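Local coordinates for Glyoxalase/bleomycin resistance protein/dioxygenase (Albidiferax ferrireducens T118, PDB 4QB5) that probably acts as a dioxygenase of the glyoxalase/bleomycin resistance protein/dioxygenase superfamily, at residues E115-R120 / Y128-R133; S58-R63 / F69-P74. All coordinates share one frame; numbering follows the deposited sequence.

Contact 1: E115-R120 / Y128-R133; sequences EPPGFR and YLAYLR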
loop_
_atom_site.group_PDB
_atom_site.type_symbol
_atom_site.label_atom_id
_atom_site.label_comp_id
_atom_site.label_asym_id
_atom_site.label_seq_id
_atom_site.Cartn_x
_atom_site.Cartn_y
_atom_site.Cartn_z
ATOM N N GLU C 115 -1.874 -5.314 18.769
ATOM C CA GLU C 115 -2.648 -6.162 19.671
ATOM C C GLU C 115 -3.342 -7.314 18.913
ATOM O O GLU C 115 -3.398 -7.329 17.673
ATOM C CB GLU C 115 -3.732 -5.311 20.340
ATOM C CG GLU C 115 -3.796 -5.382 21.851
ATOM C CD GLU C 115 -2.709 -4.572 22.515
ATOM O OE1 GLU C 115 -2.276 -4.976 23.609
ATOM O OE2 GLU C 115 -2.304 -3.533 21.954
ATOM N N PRO C 116 -3.911 -8.260 19.655
ATOM C CA PRO C 116 -4.796 -9.197 18.988
ATOM C C PRO C 116 -6.001 -8.520 18.285
ATOM O O PRO C 116 -6.278 -7.333 18.515
ATOM C CB PRO C 116 -5.248 -10.102 20.137
ATOM C CG PRO C 116 -5.048 -9.267 21.378
ATOM C CD PRO C 116 -3.759 -8.589 21.082
ATOM N N PRO C 117 -6.719 -9.268 17.438
ATOM C CA PRO C 117 -7.856 -8.676 16.734
ATOM C C PRO C 117 -8.883 -8.101 17.691
ATOM O O PRO C 117 -9.169 -8.715 18.694
ATOM C CB PRO C 117 -8.421 -9.845 15.930
ATOM C CG PRO C 117 -7.220 -10.732 15.705
ATOM C CD PRO C 117 -6.506 -10.667 17.036
ATOM N N GLY C 118 -9.475 -6.965 17.353
ATOM C CA GLY C 118 -10.473 -6.395 18.208
ATOM C C GLY C 118 -10.930 -5.047 17.716
ATOM O O GLY C 118 -10.478 -4.527 16.681
ATOM N N PHE C 119 -11.858 -4.486 18.470
ATOM C CA PHE C 119 -12.393 -3.187 18.170
ATOM C C PHE C 119 -11.428 -2.148 18.645
ATOM O O PHE C 119 -10.684 -2.383 19.559
ATOM C CB PHE C 119 -13.730 -3.000 18.850
ATOM C CG PHE C 119 -14.840 -3.775 18.204
ATOM C CD1 PHE C 119 -15.416 -3.329 17.035
ATOM C CD2 PHE C 119 -15.318 -4.920 18.780
ATOM C CE1 PHE C 119 -16.462 -4.026 16.444
ATOM C CE2 PHE C 119 -16.364 -5.622 18.206
ATOM C CZ PHE C 119 -16.937 -5.172 17.036
ATOM N N ARG C 120 -11.432 -1.011 17.983
ATOM C CA ARG C 120 -10.597 0.108 18.335
ATOM C C ARG C 120 -11.448 1.330 17.962
ATOM O O ARG C 120 -12.399 1.207 17.160
ATOM C CB ARG C 120 -9.285 0.032 17.556
ATOM C CG ARG C 120 -8.351 1.223 17.712
ATOM C CD ARG C 120 -7.154 1.059 16.767
ATOM N NE ARG C 120 -6.321 2.264 16.584
ATOM C CZ ARG C 120 -6.493 3.191 15.635
ATOM N NH1 ARG C 120 -7.489 3.095 14.757
ATOM N NH2 ARG C 120 -5.663 4.236 15.568
ATOM N N TYR C 128 -13.069 -2.448 13.561
ATOM C CA TYR C 128 -12.510 -3.733 13.956
ATOM C C TYR C 128 -11.263 -3.997 13.065
ATOM O O TYR C 128 -11.271 -3.818 11.853
ATOM C CB TYR C 128 -13.547 -4.808 13.807
ATOM C CG TYR C 128 -13.176 -6.083 14.478
ATOM C CD1 TYR C 128 -12.323 -6.998 13.859
ATOM C CD2 TYR C 128 -13.681 -6.405 15.723
ATOM C CE1 TYR C 128 -11.982 -8.187 14.474
ATOM C CE2 TYR C 128 -13.334 -7.585 16.340
ATOM C CZ TYR C 128 -12.486 -8.462 15.720
ATOM O OH TYR C 128 -12.134 -9.639 16.323
ATOM N N LEU C 129 -10.202 -4.424 13.694
ATOM C CA LEU C 129 -8.929 -4.607 13.038
ATOM C C LEU C 129 -8.335 -5.959 13.398
ATOM O O LEU C 129 -8.346 -6.337 14.550
ATOM C CB LEU C 129 -7.977 -3.567 13.595
ATOM C CG LEU C 129 -8.147 -2.149 13.083
ATOM C CD1 LEU C 129 -7.334 -1.185 13.942
ATOM C CD2 LEU C 129 -7.599 -2.166 11.676
ATOM N N ALA C 130 -7.707 -6.621 12.436
ATOM C CA ALA C 130 -6.889 -7.792 12.712
ATOM C C ALA C 130 -5.560 -7.647 11.973
ATOM O O ALA C 130 -5.562 -7.575 10.719
ATOM C CB ALA C 130 -7.628 -9.050 12.205
ATOM N N TYR C 131 -4.469 -7.621 12.718
ATOM C CA TYR C 131 -3.128 -7.425 12.201
ATOM C C TYR C 131 -2.313 -8.683 12.049
ATOM O O TYR C 131 -2.357 -9.535 12.892
ATOM C CB TYR C 131 -2.329 -6.463 13.089
ATOM C CG TYR C 131 -2.695 -4.965 12.962
ATOM C CD1 TYR C 131 -2.077 -4.137 12.026
ATOM C CD2 TYR C 131 -3.636 -4.401 13.800
ATOM C CE1 TYR C 131 -2.381 -2.777 11.925
ATOM C CE2 TYR C 131 -3.972 -3.045 13.713
ATOM C CZ TYR C 131 -3.352 -2.241 12.770
ATOM O OH TYR C 131 -3.675 -0.894 12.735
ATOM N N LEU C 132 -1.503 -8.754 10.992
ATOM C CA LEU C 132 -0.560 -9.869 10.751
ATOM C C LEU C 132 0.717 -9.363 10.112
ATOM O O LEU C 132 0.741 -8.270 9.551
ATOM C CB LEU C 132 -1.100 -10.852 9.680
ATOM C CG LEU C 132 -2.327 -11.649 10.003
ATOM C CD1 LEU C 132 -2.894 -12.210 8.703
ATOM C CD2 LEU C 132 -1.984 -12.765 11.010
ATOM N N ARG C 133 1.741 -10.192 10.145
ATOM C CA ARG C 133 2.865 -10.082 9.205
ATOM C C ARG C 133 2.751 -11.272 8.286
ATOM O O ARG C 133 2.577 -12.407 8.782
ATOM C CB ARG C 133 4.233 -10.113 9.930
ATOM C CG ARG C 133 4.403 -8.864 10.785
ATOM C CD ARG C 133 5.781 -8.667 11.351
ATOM N NE ARG C 133 6.090 -7.227 11.353
ATOM C CZ ARG C 133 5.768 -6.358 12.297
ATOM N NH1 ARG C 133 5.107 -6.731 13.426
ATOM N NH2 ARG C 133 6.172 -5.100 12.132
HETATM O O HOH W 1 -4.360 -8.201 15.322
HETATM O O HOH W 2 -11.924 -9.998 19.234
#
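The first torsions of Y128 and F119 bring their rings together on the face of the sheet that the two residues share as a non-hydrogen-bonded antiparallel pair: CG of Y128 swings opposite the backbone N, beside the carbonyl carbon (chi1 -167°), whereas CG of F119 lies beside the backbone N and anti to the carbonyl carbon (chi1 -74°). The result is an edge-to-face, T-shaped pair with planes at 87°, in which CD2 of Y128 sits 3.5 Å above the plane of the F119 ring, over its centre. One face of the tyrosine is turned to G118 on the opposite strand, whose CA lies 4.0 Å from the centroid of the Y128 ring, a CH-pi contact. Farther out, P117 CB packs against the tyrosine's OH and against the methyl of A130, CB to CB 3.9 Å.

G118 and L129 form a hydrogen-bonded antiparallel pair: G118 N reaches L129 O at 3.1 Å, and L129 N reaches G118 O at 3.0 Å. Beyond P117 the direct pairing gives way to water, one molecule donating to E115 O and accepting from Y131 N. A second water donates to both P117 O and Y128 OH. On the side of the sheet away from the two rings, R120 lays CD against L129 CD1 at 3.6 Å, though this arginine is poorly ordered.

The contact belongs to the hairpin of strands 111-120 and 127-133, with 111-120 at the edge of its sheet within the chain. Helix 95-107 covers the Y128 side, where D99 OD1 is hydrogen-bonded to Y128 OH and H102 touches P117; strand 139-144 flanks 127-133, pairing with Y128, A130 and L132.

Contact 2: S58-R63 / F69-P74; sequences SRYFYR and FGITTP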
loop_
_atom_site.group_PDB
_atom_site.type_symbol
_atom_site.label_atom_id
_atom_site.label_comp_id
_atom_site.label_asym_id
_atom_site.label_seq_id
_atom_site.Cartn_x
_atom_site.Cartn_y
_atom_site.Cartn_z
ATOM N N SER C 58 7.339 -12.269 -12.851
ATOM C CA SER C 58 7.612 -12.727 -11.475
ATOM C C SER C 58 6.700 -12.077 -10.421
ATOM O O SER C 58 7.193 -11.569 -9.380
ATOM C CB SER C 58 9.086 -12.556 -11.106
ATOM O OG SER C 58 9.880 -13.211 -12.071
ATOM N N ARG C 59 5.387 -12.135 -10.698
ATOM C CA ARG C 59 4.338 -11.597 -9.837
ATOM C C ARG C 59 3.096 -12.456 -9.848
ATOM O O ARG C 59 2.765 -13.115 -10.863
ATOM C CB ARG C 59 3.853 -10.253 -10.336
ATOM C CG ARG C 59 4.891 -9.169 -10.396
ATOM C CD ARG C 59 5.423 -8.863 -11.782
ATOM N NE ARG C 59 4.450 -8.611 -12.845
ATOM C CZ ARG C 59 4.172 -7.438 -13.412
ATOM N NH1 ARG C 59 4.666 -6.275 -12.968
ATOM N NH2 ARG C 59 3.346 -7.414 -14.447
ATOM N N TYR C 60 2.340 -12.362 -8.760
ATOM C CA TYR C 60 0.972 -12.787 -8.761
ATOM C C TYR C 60 0.083 -11.617 -8.396
ATOM O O TYR C 60 0.366 -10.892 -7.403
ATOM C CB TYR C 60 0.762 -13.927 -7.760
ATOM C CG TYR C 60 1.263 -15.283 -8.229
ATOM C CD1 TYR C 60 0.493 -16.095 -9.067
ATOM C CD2 TYR C 60 2.484 -15.770 -7.795
ATOM C CE1 TYR C 60 0.964 -17.345 -9.483
ATOM C CE2 TYR C 60 2.961 -16.990 -8.218
ATOM C CZ TYR C 60 2.199 -17.775 -9.056
ATOM O OH TYR C 60 2.735 -18.989 -9.391
ATOM N N PHE C 61 -1.022 -11.505 -9.127
ATOM C CA PHE C 61 -1.994 -10.422 -8.990
ATOM C C PHE C 61 -3.313 -10.931 -8.486
ATOM O O PHE C 61 -3.777 -12.036 -8.881
ATOM C CB PHE C 61 -2.234 -9.737 -10.341
ATOM C CG PHE C 61 -1.114 -8.846 -10.750
ATOM C CD1 PHE C 61 -0.967 -7.612 -10.156
ATOM C CD2 PHE C 61 -0.207 -9.239 -11.696
ATOM C CE1 PHE C 61 0.068 -6.772 -10.521
ATOM C CE2 PHE C 61 0.855 -8.404 -12.059
ATOM C CZ PHE C 61 0.988 -7.180 -11.486
ATOM N N TYR C 62 -3.907 -10.122 -7.618
ATOM C CA TYR C 62 -5.180 -10.407 -6.954
ATOM C C TYR C 62 -6.089 -9.222 -7.272
ATOM O O TYR C 62 -5.991 -8.131 -6.669
ATOM C CB TYR C 62 -4.964 -10.487 -5.420
ATOM C CG TYR C 62 -4.142 -11.672 -5.022
ATOM C CD1 TYR C 62 -2.772 -11.653 -5.115
ATOM C CD2 TYR C 62 -4.753 -12.851 -4.564
ATOM C CE1 TYR C 62 -2.013 -12.747 -4.751
ATOM C CE2 TYR C 62 -4.004 -13.944 -4.235
ATOM C CZ TYR C 62 -2.643 -13.907 -4.350
ATOM O OH TYR C 62 -1.955 -15.031 -3.963
ATOM N N ARG C 63 -6.908 -9.403 -8.277
ATOM C CA ARG C 63 -7.683 -8.323 -8.846
ATOM C C ARG C 63 -9.092 -8.334 -8.282
ATOM O O ARG C 63 -9.642 -9.385 -7.975
ATOM C CB ARG C 63 -7.695 -8.455 -10.366
ATOM C CG ARG C 63 -6.304 -8.401 -11.001
ATOM C CD ARG C 63 -6.330 -8.277 -12.542
ATOM N NE ARG C 63 -4.985 -8.180 -13.157
ATOM C CZ ARG C 63 -4.210 -9.210 -13.524
ATOM N NH1 ARG C 63 -4.611 -10.470 -13.363
ATOM N NH2 ARG C 63 -3.006 -8.981 -14.060
ATOM N N PHE C 69 -4.116 -6.021 -5.873
ATOM C CA PHE C 69 -2.975 -6.275 -5.005
ATOM C C PHE C 69 -2.035 -7.189 -5.704
ATOM O O PHE C 69 -2.482 -8.148 -6.363
ATOM C CB PHE C 69 -3.427 -6.949 -3.699
ATOM C CG PHE C 69 -2.298 -7.417 -2.851
ATOM C CD1 PHE C 69 -1.456 -6.518 -2.188
ATOM C CD2 PHE C 69 -2.119 -8.780 -2.614
ATOM C CE1 PHE C 69 -0.401 -6.955 -1.413
ATOM C CE2 PHE C 69 -1.051 -9.223 -1.831
ATOM C CZ PHE C 69 -0.237 -8.308 -1.182
ATOM N N GLY C 70 -0.733 -6.961 -5.527
ATOM C CA GLY C 70 0.253 -7.868 -6.118
ATOM C C GLY C 70 1.421 -8.208 -5.229
ATOM O O GLY C 70 1.837 -7.420 -4.364
ATOM N N ILE C 71 1.939 -9.413 -5.399
ATOM C CA ILE C 71 3.174 -9.828 -4.742
ATOM C C ILE C 71 4.211 -9.974 -5.839
ATOM O O ILE C 71 3.890 -10.423 -6.986
ATOM C CB ILE C 71 3.038 -11.120 -3.926
ATOM C CG1 ILE C 71 2.459 -12.273 -4.782
ATOM C CG2 ILE C 71 2.188 -10.830 -2.702
ATOM C CD1 ILE C 71 2.420 -13.581 -4.053
ATOM N N THR C 72 5.432 -9.529 -5.546
ATOM C CA THR C 72 6.451 -9.471 -6.603
ATOM C C THR C 72 7.825 -9.805 -6.078
ATOM O O THR C 72 8.182 -9.510 -4.933
ATOM C CB THR C 72 6.480 -8.076 -7.337
ATOM O OG1 THR C 72 7.298 -8.161 -8.521
ATOM C CG2 THR C 72 7.066 -6.949 -6.440
ATOM N N THR C 73 8.607 -10.439 -6.944
ATOM C CA THR C 73 10.055 -10.477 -6.828
ATOM C C THR C 73 10.542 -9.048 -7.160
ATOM O O THR C 73 10.113 -8.480 -8.160
ATOM C CB THR C 73 10.655 -11.464 -7.884
ATOM O OG1 THR C 73 10.251 -12.772 -7.503
ATOM C CG2 THR C 73 12.206 -11.432 -7.834
ATOM N N PRO C 74 11.380 -8.443 -6.303
ATOM C CA PRO C 74 11.739 -7.027 -6.610
ATOM C C PRO C 74 12.425 -6.894 -7.953
ATOM O O PRO C 74 13.329 -7.674 -8.271
ATOM C CB PRO C 74 12.699 -6.665 -5.484
ATOM C CG PRO C 74 12.206 -7.524 -4.310
ATOM C CD PRO C 74 11.801 -8.849 -4.967
#
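Backbone hydrogen bonds give S58-R63 and F69-P74 their antiparallel register. Y60 and I71 bond in both directions, with I71 N 2.9 Å from Y60 O, and Y62 and F69 do the same, with Y62 N 2.7 Å from F69 O. Past the last paired residues, T73 N still meets S58 O at 3.0 Å in a nearly straight bond (170° at the hydrogen). Between these bonded pairs lie the non-hydrogen-bonded pairs R59 with T72 and F61 with G70, and CA-H...O contacts add to the pairing, among them G70 CA to Y60 O at 3.3 Å.

Apolar packing is concentrated on the face carrying Y60, Y62, F69 and I71. The Y62 and F69 side chains run alongside one another, Y62 CD1 to F69 CD2 3.9 Å, with their planes inclined at 44°. I71 turns CG1 between its backbone N and carbonyl carbon (chi1 54°), which lays that branch against Y60 CB at 3.8 Å.

The other face, with R59, F61, G70 and T72, mixes polar and aromatic groups. T72 OG1 bonds to T73 O at 2.9 Å, approaching from above the carbonyl plane, while R59 lies side by side with T72, its CG against that hydroxyl. Bends at chi2 and chi3 then turn the R59 guanidinium toward F61, whose ring edge comes over one of its faces, CE2 offset toward the rim, and R59 NE is held by N56 O.

The hairpin of strands 59-64 and 67-72 has strand 24-30 beside 67-72 and strand 54-55 beside 59-64. Helix 34-46 packs over the Y60-I71 face, where E35 and D42 bond to the hydroxyls of Y60 and Y62; M23 and G85 of the second subunit touch F69 and T72.

Overall arrangement
Contacts 1 and 2 are both antiparallel hairpin pairings, set on opposite sides of the chain's centre with centres about 25 Å apart. Each belongs to a different four-stranded mixed sheet with strand order 1-4-3-2, the repeated beta-alpha-beta-beta-beta pattern of the vicinal oxygen chelate fold. Both are partly buried, with a helix over one face (95-107 and 34-46 respectively), but contact 2 pairs two inner strands through five direct backbone bonds, whereas contact 1 involves an edge strand, has two such bonds and turns to water beyond them. Contact 1 relies on a T-shaped aromatic pair and one proline; contact 2 on aromatic and aliphatic packing. R120 of one subunit packs on R59 of the other, bringing the two contacts together across the dimer.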